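Local structure of Lpg0393 helical bundle domain-containing protein (Legionella pneumophila subsp. pneumophila str. Philadelphia 1, 4R0G) at residues L171-E183 with R196-H208. The protein acts as a guanine-nucleotide exchange factor for the small GTPases Rab5, Rab21 and Rab22, probably through its VPS9-like domain. Residues are numbered along the deposited sequence; the frame is centred on the assembly and turned at random.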
ATOM      1  N   LEU A 171      -8.038   6.352  -6.642  1.00 46.41           N
ATOM      2  CA  LEU A 171      -7.798   7.540  -7.467  1.00 43.19           C
ATOM      3  C   LEU A 171      -6.697   8.412  -6.936  1.00 45.04           C
ATOM      4  O   LEU A 171      -5.907   8.923  -7.713  1.00 44.41           O
ATOM      5  CB  LEU A 171      -9.037   8.412  -7.580  1.00 39.42           C
ATOM      6  CG  LEU A 171     -10.035   8.085  -8.683  1.00 46.70           C
ATOM      7  CD1 LEU A 171     -10.990   9.221  -8.824  1.00 50.73           C
ATOM      8  CD2 LEU A 171      -9.320   7.808 -10.018  1.00 52.75           C
ATOM      9  N   LYS A 172      -6.651   8.578  -5.614  1.00 45.30           N
ATOM     10  CA  LYS A 172      -5.692   9.479  -4.982  1.00 44.05           C
ATOM     11  C   LYS A 172      -4.266   9.033  -5.282  1.00 50.89           C
ATOM     12  O   LYS A 172      -3.458   9.817  -5.804  1.00 55.70           O
ATOM     13  CB  LYS A 172      -5.952   9.602  -3.474  1.00 50.20           C
ATOM     14  CG  LYS A 172      -4.887  10.354  -2.648  1.00 58.36           C
ATOM     15  CD  LYS A 172      -5.403  10.671  -1.211  1.00 69.57           C
ATOM     16  CE  LYS A 172      -4.541  11.703  -0.420  1.00 71.89           C
ATOM     17  NZ  LYS A 172      -3.294  11.135   0.206  1.00 66.98           N
ATOM     18  N   TYR A 173      -3.974   7.759  -5.019  1.00 50.41           N
ATOM     19  CA  TYR A 173      -2.615   7.238  -5.184  1.00 45.16           C
ATOM     20  C   TYR A 173      -2.201   7.148  -6.645  1.00 46.40           C
ATOM     21  O   TYR A 173      -1.049   7.403  -6.991  1.00 44.79           O
ATOM     22  CB  TYR A 173      -2.485   5.866  -4.527  1.00 42.60           C
ATOM     23  CG  TYR A 173      -2.970   5.836  -3.107  1.00 43.36           C
ATOM     24  CD1 TYR A 173      -2.475   6.726  -2.168  1.00 45.02           C
ATOM     25  CD2 TYR A 173      -3.940   4.938  -2.714  1.00 42.05           C
ATOM     26  CE1 TYR A 173      -2.929   6.714  -0.854  1.00 50.01           C
ATOM     27  CE2 TYR A 173      -4.403   4.910  -1.417  1.00 48.79           C
ATOM     28  CZ  TYR A 173      -3.903   5.800  -0.488  1.00 50.36           C
ATOM     29  OH  TYR A 173      -4.383   5.768   0.803  1.00 43.63           O
ATOM     30  N   LEU A 174      -3.132   6.746  -7.504  1.00 46.46           N
ATOM     31  CA  LEU A 174      -2.815   6.604  -8.919  1.00 43.96           C
ATOM     32  C   LEU A 174      -2.332   7.930  -9.471  1.00 44.02           C
ATOM     33  O   LEU A 174      -1.373   7.971 -10.239  1.00 38.27           O
ATOM     34  CB  LEU A 174      -4.049   6.151  -9.699  1.00 44.60           C
ATOM     35  CG  LEU A 174      -3.907   5.878 -11.204  1.00 40.13           C
ATOM     36  CD1 LEU A 174      -3.078   4.656 -11.456  1.00 46.14           C
ATOM     37  CD2 LEU A 174      -5.266   5.717 -11.871  1.00 49.21           C
ATOM     38  N   ILE A 175      -3.006   9.007  -9.050  1.00 48.26           N
ATOM     39  CA  ILE A 175      -2.763  10.360  -9.556  1.00 42.52           C
ATOM     40  C   ILE A 175      -1.418  10.875  -9.084  1.00 41.87           C
ATOM     41  O   ILE A 175      -0.735  11.614  -9.794  1.00 43.67           O
ATOM     42  CB  ILE A 175      -3.912  11.339  -9.191  1.00 44.50           C
ATOM     43  CG1 ILE A 175      -5.144  11.019 -10.029  1.00 43.80           C
ATOM     44  CG2 ILE A 175      -3.535  12.772  -9.485  1.00 42.56           C
ATOM     45  CD1 ILE A 175      -6.387  11.673  -9.528  1.00 44.01           C
ATOM     46  N   GLU A 176      -1.027  10.456  -7.893  1.00 42.41           N
ATOM     47  CA  GLU A 176       0.281  10.809  -7.377  1.00 46.15           C
ATOM     48  C   GLU A 176       1.348  10.120  -8.257  1.00 45.09           C
ATOM     49  O   GLU A 176       2.383  10.705  -8.592  1.00 47.34           O
ATOM     50  CB  GLU A 176       0.373  10.417  -5.887  1.00 47.07           C
ATOM     51  CG  GLU A 176       0.934  11.485  -4.966  1.00 58.69           C
ATOM     52  CD  GLU A 176       0.026  12.713  -4.778  1.00 64.08           C
ATOM     53  OE1 GLU A 176      -1.042  12.588  -4.121  1.00 64.32           O
ATOM     54  OE2 GLU A 176       0.403  13.820  -5.256  1.00 66.67           O
ATOM     55  N   ASP A 177       1.068   8.890  -8.672  1.00 43.36           N
ATOM     56  CA  ASP A 177       2.036   8.115  -9.434  1.00 43.56           C
ATOM     57  C   ASP A 177       2.145   8.616 -10.867  1.00 50.57           C
ATOM     58  O   ASP A 177       3.220   8.576 -11.478  1.00 51.10           O
ATOM     59  CB  ASP A 177       1.712   6.611  -9.377  1.00 44.51           C
ATOM     60  CG  ASP A 177       2.078   5.978  -8.024  1.00 51.28           C
ATOM     61  OD1 ASP A 177       3.022   6.477  -7.379  1.00 53.85           O
ATOM     62  OD2 ASP A 177       1.440   4.986  -7.589  1.00 54.15           O
ATOM     63  N   TYR A 178       1.031   9.102 -11.400  1.00 46.43           N
ATOM     64  CA  TYR A 178       1.054   9.781 -12.681  1.00 44.86           C
ATOM     65  C   TYR A 178       1.962  10.983 -12.539  1.00 48.82           C
ATOM     66  O   TYR A 178       2.884  11.164 -13.325  1.00 51.15           O
ATOM     67  CB  TYR A 178      -0.357  10.222 -13.038  1.00 49.73           C
ATOM     68  CG  TYR A 178      -0.528  10.968 -14.349  1.00 51.72           C
ATOM     69  CD1 TYR A 178       0.506  11.078 -15.271  1.00 51.56           C
ATOM     70  CD2 TYR A 178      -1.746  11.562 -14.657  1.00 45.15           C
ATOM     71  CE1 TYR A 178       0.332  11.770 -16.461  1.00 53.84           C
ATOM     72  CE2 TYR A 178      -1.932  12.252 -15.840  1.00 47.42           C
ATOM     73  CZ  TYR A 178      -0.895  12.356 -16.737  1.00 53.17           C
ATOM     74  OH  TYR A 178      -1.096  13.041 -17.913  1.00 55.41           O
ATOM     75  N   LEU A 179       1.716  11.783 -11.508  1.00 48.49           N
ATOM     76  CA  LEU A 179       2.468  13.013 -11.302  1.00 48.08           C
ATOM     77  C   LEU A 179       3.978  12.814 -11.346  1.00 55.05           C
ATOM     78  O   LEU A 179       4.648  13.422 -12.174  1.00 59.93           O
ATOM     79  CB  LEU A 179       2.085  13.659  -9.978  1.00 51.06           C
ATOM     80  CG  LEU A 179       2.662  15.071  -9.768  1.00 56.14           C
ATOM     81  CD1 LEU A 179       2.845  15.806 -11.106  1.00 47.02           C
ATOM     82  CD2 LEU A 179       1.781  15.894  -8.804  1.00 38.37           C
ATOM     83  N   SER A 180       4.512  11.949 -10.491  1.00 56.53           N
ATOM     84  CA  SER A 180       5.971  11.791 -10.427  1.00 61.08           C
ATOM     85  C   SER A 180       6.554  11.244 -11.721  1.00 57.81           C
ATOM     86  O   SER A 180       7.669  11.611 -12.089  1.00 62.34           O
ATOM     87  CB  SER A 180       6.429  10.950  -9.215  1.00 46.34           C
ATOM     88  OG  SER A 180       5.691   9.757  -9.116  1.00 49.83           O
ATOM     89  N   LEU A 181       5.815  10.363 -12.394  1.00 51.34           N
ATOM     90  CA  LEU A 181       6.274   9.826 -13.671  1.00 56.01           C
ATOM     91  C   LEU A 181       6.362  10.924 -14.762  1.00 61.98           C
ATOM     92  O   LEU A 181       7.321  10.971 -15.535  1.00 62.87           O
ATOM     93  CB  LEU A 181       5.410   8.640 -14.128  1.00 48.99           C
ATOM     94  CG  LEU A 181       5.566   7.258 -13.472  1.00 55.80           C
ATOM     95  CD1 LEU A 181       4.699   6.218 -14.168  1.00 55.07           C
ATOM     96  CD2 LEU A 181       7.014   6.773 -13.452  1.00 60.79           C
ATOM     97  N   LEU A 182       5.370  11.812 -14.803  1.00 56.06           N
ATOM     98  CA  LEU A 182       5.357  12.917 -15.750  1.00 55.65           C
ATOM     99  C   LEU A 182       6.558  13.830 -15.494  1.00 60.96           C
ATOM    100  O   LEU A 182       7.260  14.203 -16.433  1.00 63.04           O
ATOM    101  CB  LEU A 182       4.052  13.713 -15.613  1.00 57.89           C
ATOM    102  CG  LEU A 182       3.382  14.304 -16.854  1.00 54.15           C
ATOM    103  CD1 LEU A 182       2.530  15.493 -16.461  1.00 50.06           C
ATOM    104  CD2 LEU A 182       4.400  14.703 -17.899  1.00 57.56           C
ATOM    105  N   GLU A 183       6.784  14.176 -14.220  1.00 60.62           N
ATOM    106  CA  GLU A 183       7.929  14.985 -13.793  1.00 56.01           C
ATOM    107  C   GLU A 183       9.258  14.344 -14.193  1.00 68.93           C
ATOM    108  O   GLU A 183      10.171  15.034 -14.622  1.00 81.09           O
ATOM    109  CB  GLU A 183       7.863  15.252 -12.286  1.00 58.70           C
ATOM    110  CG  GLU A 183       6.693  16.190 -11.904  1.00 63.67           C
ATOM    111  CD  GLU A 183       6.595  16.534 -10.405  1.00 70.46           C
ATOM    112  OE1 GLU A 183       6.726  15.619  -9.543  1.00 68.55           O
ATOM    113  OE2 GLU A 183       6.359  17.727 -10.090  1.00 69.62           O
ATOM    114  N   ARG A 196       1.130  20.523 -18.492  1.00 67.46           N
ATOM    115  CA  ARG A 196       0.448  19.265 -18.194  1.00 57.51           C
ATOM    116  C   ARG A 196       0.735  18.803 -16.767  1.00 55.62           C
ATOM    117  O   ARG A 196      -0.129  18.250 -16.085  1.00 49.85           O
ATOM    118  CB  ARG A 196       0.880  18.202 -19.199  1.00 56.04           C
ATOM    119  CG  ARG A 196      -0.238  17.307 -19.662  1.00 55.97           C
ATOM    120  CD  ARG A 196       0.104  16.668 -20.968  1.00 55.75           C
ATOM    121  NE  ARG A 196       1.459  16.147 -20.941  1.00 57.68           N
ATOM    122  CZ  ARG A 196       2.235  16.088 -22.009  1.00 64.55           C
ATOM    123  NH1 ARG A 196       3.461  15.597 -21.926  1.00 65.79           N
ATOM    124  NH2 ARG A 196       1.770  16.523 -23.167  1.00 69.39           N
ATOM    125  N   ILE A 197       1.962  19.023 -16.315  1.00 58.74           N
ATOM    126  CA  ILE A 197       2.289  18.784 -14.914  1.00 58.01           C
ATOM    127  C   ILE A 197       1.425  19.663 -14.026  1.00 57.69           C
ATOM    128  O   ILE A 197       0.793  19.172 -13.080  1.00 56.04           O
ATOM    129  CB  ILE A 197       3.758  19.073 -14.614  1.00 52.30           C
ATOM    130  CG1 ILE A 197       4.621  17.922 -15.082  1.00 47.55           C
ATOM    131  CG2 ILE A 197       3.970  19.237 -13.120  1.00 55.24           C
ATOM    132  CD1 ILE A 197       6.034  18.193 -14.895  1.00 53.75           C
ATOM    133  N   SER A 198       1.398  20.956 -14.351  1.00 55.91           N
ATOM    134  CA  SER A 198       0.575  21.914 -13.630  1.00 52.38           C
ATOM    135  C   SER A 198      -0.874  21.457 -13.487  1.00 50.65           C
ATOM    136  O   SER A 198      -1.521  21.714 -12.470  1.00 55.41           O
ATOM    137  CB  SER A 198       0.623  23.273 -14.323  1.00 50.29           C
ATOM    138  OG  SER A 198      -0.210  24.200 -13.645  1.00 54.62           O
ATOM    139  N   LEU A 199      -1.379  20.771 -14.506  1.00 51.02           N
ATOM    140  CA  LEU A 199      -2.739  20.244 -14.474  1.00 49.93           C
ATOM    141  C   LEU A 199      -2.890  19.084 -13.497  1.00 45.84           C
ATOM    142  O   LEU A 199      -3.881  19.006 -12.802  1.00 46.25           O
ATOM    143  CB  LEU A 199      -3.166  19.792 -15.860  1.00 50.62           C
ATOM    144  CG  LEU A 199      -3.704  20.861 -16.794  1.00 45.73           C
ATOM    145  CD1 LEU A 199      -3.614  20.381 -18.230  1.00 51.28           C
ATOM    146  CD2 LEU A 199      -5.125  21.135 -16.430  1.00 44.69           C
ATOM    147  N   VAL A 200      -1.907  18.191 -13.442  1.00 45.29           N
ATOM    148  CA  VAL A 200      -1.997  17.018 -12.579  1.00 46.41           C
ATOM    149  C   VAL A 200      -1.913  17.423 -11.109  1.00 46.69           C
ATOM    150  O   VAL A 200      -2.653  16.914 -10.253  1.00 43.14           O
ATOM    151  CB  VAL A 200      -0.902  15.977 -12.916  1.00 42.22           C
ATOM    152  CG1 VAL A 200      -1.013  14.783 -11.999  1.00 35.74           C
ATOM    153  CG2 VAL A 200      -1.026  15.534 -14.366  1.00 36.19           C
ATOM    154  N   VAL A 201      -1.013  18.354 -10.834  1.00 47.35           N
ATOM    155  CA  VAL A 201      -0.839  18.900  -9.497  1.00 48.91           C
ATOM    156  C   VAL A 201      -2.140  19.481  -8.965  1.00 48.26           C
ATOM    157  O   VAL A 201      -2.509  19.272  -7.803  1.00 51.25           O
ATOM    158  CB  VAL A 201       0.260  19.976  -9.503  1.00 47.02           C
ATOM    159  CG1 VAL A 201       0.348  20.631  -8.158  1.00 42.71           C
ATOM    160  CG2 VAL A 201       1.580  19.342  -9.887  1.00 41.14           C
ATOM    161  N   ARG A 202      -2.844  20.204  -9.821  1.00 44.03           N
ATOM    162  CA  ARG A 202      -4.064  20.854  -9.388  1.00 47.29           C
ATOM    163  C   ARG A 202      -5.154  19.822  -9.220  1.00 42.26           C
ATOM    164  O   ARG A 202      -5.941  19.902  -8.297  1.00 46.38           O
ATOM    165  CB  ARG A 202      -4.469  21.968 -10.361  1.00 48.68           C
ATOM    166  CG  ARG A 202      -3.538  23.157 -10.276  1.00 48.90           C
ATOM    167  CD  ARG A 202      -3.460  23.898 -11.572  1.00 53.80           C
ATOM    168  NE  ARG A 202      -4.790  24.118 -12.116  1.00 60.95           N
ATOM    169  CZ  ARG A 202      -5.054  24.164 -13.416  1.00 59.92           C
ATOM    170  NH1 ARG A 202      -4.059  24.017 -14.287  1.00 48.56           N
ATOM    171  NH2 ARG A 202      -6.307  24.352 -13.824  1.00 62.57           N
ATOM    172  N   LEU A 203      -5.190  18.850 -10.118  1.00 42.87           N
ATOM    173  CA  LEU A 203      -6.082  17.710  -9.970  1.00 47.36           C
ATOM    174  C   LEU A 203      -5.802  16.985  -8.642  1.00 47.62           C
ATOM    175  O   LEU A 203      -6.726  16.693  -7.882  1.00 40.95           O
ATOM    176  CB  LEU A 203      -5.943  16.758 -11.156  1.00 42.74           C
ATOM    177  CG  LEU A 203      -6.661  15.414 -10.973  1.00 47.12           C
ATOM    178  CD1 LEU A 203      -8.172  15.563 -11.063  1.00 33.94           C
ATOM    179  CD2 LEU A 203      -6.112  14.348 -11.979  1.00 48.02           C
ATOM    180  N   ALA A 204      -4.528  16.725  -8.365  1.00 42.25           N
ATOM    181  CA  ALA A 204      -4.134  16.124  -7.099  1.00 40.20           C
ATOM    182  C   ALA A 204      -4.654  16.959  -5.919  1.00 53.08           C
ATOM    183  O   ALA A 204      -5.230  16.413  -4.955  1.00 47.93           O
ATOM    184  CB  ALA A 204      -2.657  16.000  -7.037  1.00 41.76           C
ATOM    185  N   LYS A 205      -4.458  18.280  -6.018  1.00 51.40           N
ATOM    186  CA  LYS A 205      -4.912  19.224  -4.996  1.00 50.06           C
ATOM    187  C   LYS A 205      -6.437  19.230  -4.846  1.00 53.32           C
ATOM    188  O   LYS A 205      -6.952  19.274  -3.724  1.00 58.46           O
ATOM    189  CB  LYS A 205      -4.385  20.642  -5.268  1.00 41.52           C
ATOM    190  N   TYR A 206      -7.164  19.214  -5.964  1.00 53.56           N
ATOM    191  CA  TYR A 206      -8.623  19.246  -5.895  1.00 51.56           C
ATOM    192  C   TYR A 206      -9.113  17.980  -5.194  1.00 49.81           C
ATOM    193  O   TYR A 206      -9.962  18.021  -4.307  1.00 49.30           O
ATOM    194  CB  TYR A 206      -9.278  19.393  -7.287  1.00 47.41           C
ATOM    195  CG  TYR A 206     -10.763  19.093  -7.238  1.00 54.73           C
ATOM    196  CD1 TYR A 206     -11.679  20.071  -6.867  1.00 54.97           C
ATOM    197  CD2 TYR A 206     -11.255  17.817  -7.522  1.00 53.45           C
ATOM    198  CE1 TYR A 206     -13.053  19.792  -6.792  1.00 56.13           C
ATOM    199  CE2 TYR A 206     -12.634  17.530  -7.441  1.00 52.68           C
ATOM    200  CZ  TYR A 206     -13.519  18.521  -7.078  1.00 54.48           C
ATOM    201  OH  TYR A 206     -14.870  18.241  -7.006  1.00 55.64           O
ATOM    202  N   LEU A 207      -8.553  16.853  -5.596  1.00 45.22           N
ATOM    203  CA  LEU A 207      -8.990  15.585  -5.075  1.00 47.87           C
ATOM    204  C   LEU A 207      -8.607  15.404  -3.610  1.00 51.30           C
ATOM    205  O   LEU A 207      -9.174  14.568  -2.921  1.00 54.85           O
ATOM    206  CB  LEU A 207      -8.389  14.455  -5.897  1.00 49.61           C
ATOM    207  CG  LEU A 207      -9.285  13.418  -6.566  1.00 45.01           C
ATOM    208  CD1 LEU A 207      -8.423  12.233  -6.859  1.00 50.25           C
ATOM    209  CD2 LEU A 207     -10.417  12.973  -5.680  1.00 47.93           C
ATOM    210  N   HIS A 208      -7.648  16.183  -3.127  1.00 57.80           N
ATOM    211  CA  HIS A 208      -7.125  15.969  -1.777  1.00 56.46           C
ATOM    212  C   HIS A 208      -8.162  16.301  -0.738  1.00 58.72           C
ATOM    213  O   HIS A 208      -8.153  15.753   0.354  1.00 61.25           O
ATOM    214  CB  HIS A 208      -5.883  16.809  -1.526  1.00 55.06           C
ATOM    215  CG  HIS A 208      -5.255  16.556  -0.195  1.00 67.60           C
ATOM    216  ND1 HIS A 208      -4.493  15.438   0.068  1.00 73.11           N
ATOM    217  CD2 HIS A 208      -5.284  17.272   0.954  1.00 68.77           C
ATOM    218  CE1 HIS A 208      -4.067  15.484   1.317  1.00 65.72           C
ATOM    219  NE2 HIS A 208      -4.541  16.588   1.877  1.00 63.47           N
TER
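Ile-175 and Val-200 interlock as knobs into holes, each set among four side chains of the opposite helix, and so join helices 155-183 and 193-208 as an antiparallel pair within the helical bundle domain. The segment axes approach to 9.6 Å, close enough for branched aliphatic side chains to mesh. The two knobs lie antiparallel, flank to flank, with Ile-175 CG2 next to Val-200 CG1. The long branch of Ile-175 ends in CD1, 3.4 Å from Leu-207 CD1, while Leu-203 lies roughly perpendicular to it and lays CD2 against the same Ile-175 CD1. Ala-204, with only a methyl, lets the helices come near here; its CB touches Ile-175 CG2. Val-200 uses both methyls. CG1, anti to the backbone N (chi1 179°), packs against Leu-179 CB. CG2 lies over one face of the Tyr-178 ring, nearer CE2 than the ring centre, in a CH-pi contact 4.1 Å from the centroid. A tyrosine suits this place because its flat face receives the methyl while its hydroxyl hydrogen-bonds Glu-237, and its ring also meets Phe-240 with nearly parallel planes. Leu-182 CD1 packs 3.5 Å from Ile-197 CG1, and Leu-182 CD2 borders the guanidinium edge of Arg-196, whose NH1 forms salt bridges with Glu-237 and Asp-190 and whose NH2 hydrogen-bonds the Met-231 carbonyl. Toward solvent, Glu-183 CG lies against Ile-197 CD1, and Leu-179 CD2 meets Val-201 CG2 at 3.6 Å. At the other, partly exposed margin the long aliphatic chain of Lys-172 makes an apolar contact, its CE methylene meeting the His-208 imidazole obliquely, 3.8 Å from His-208 ND1.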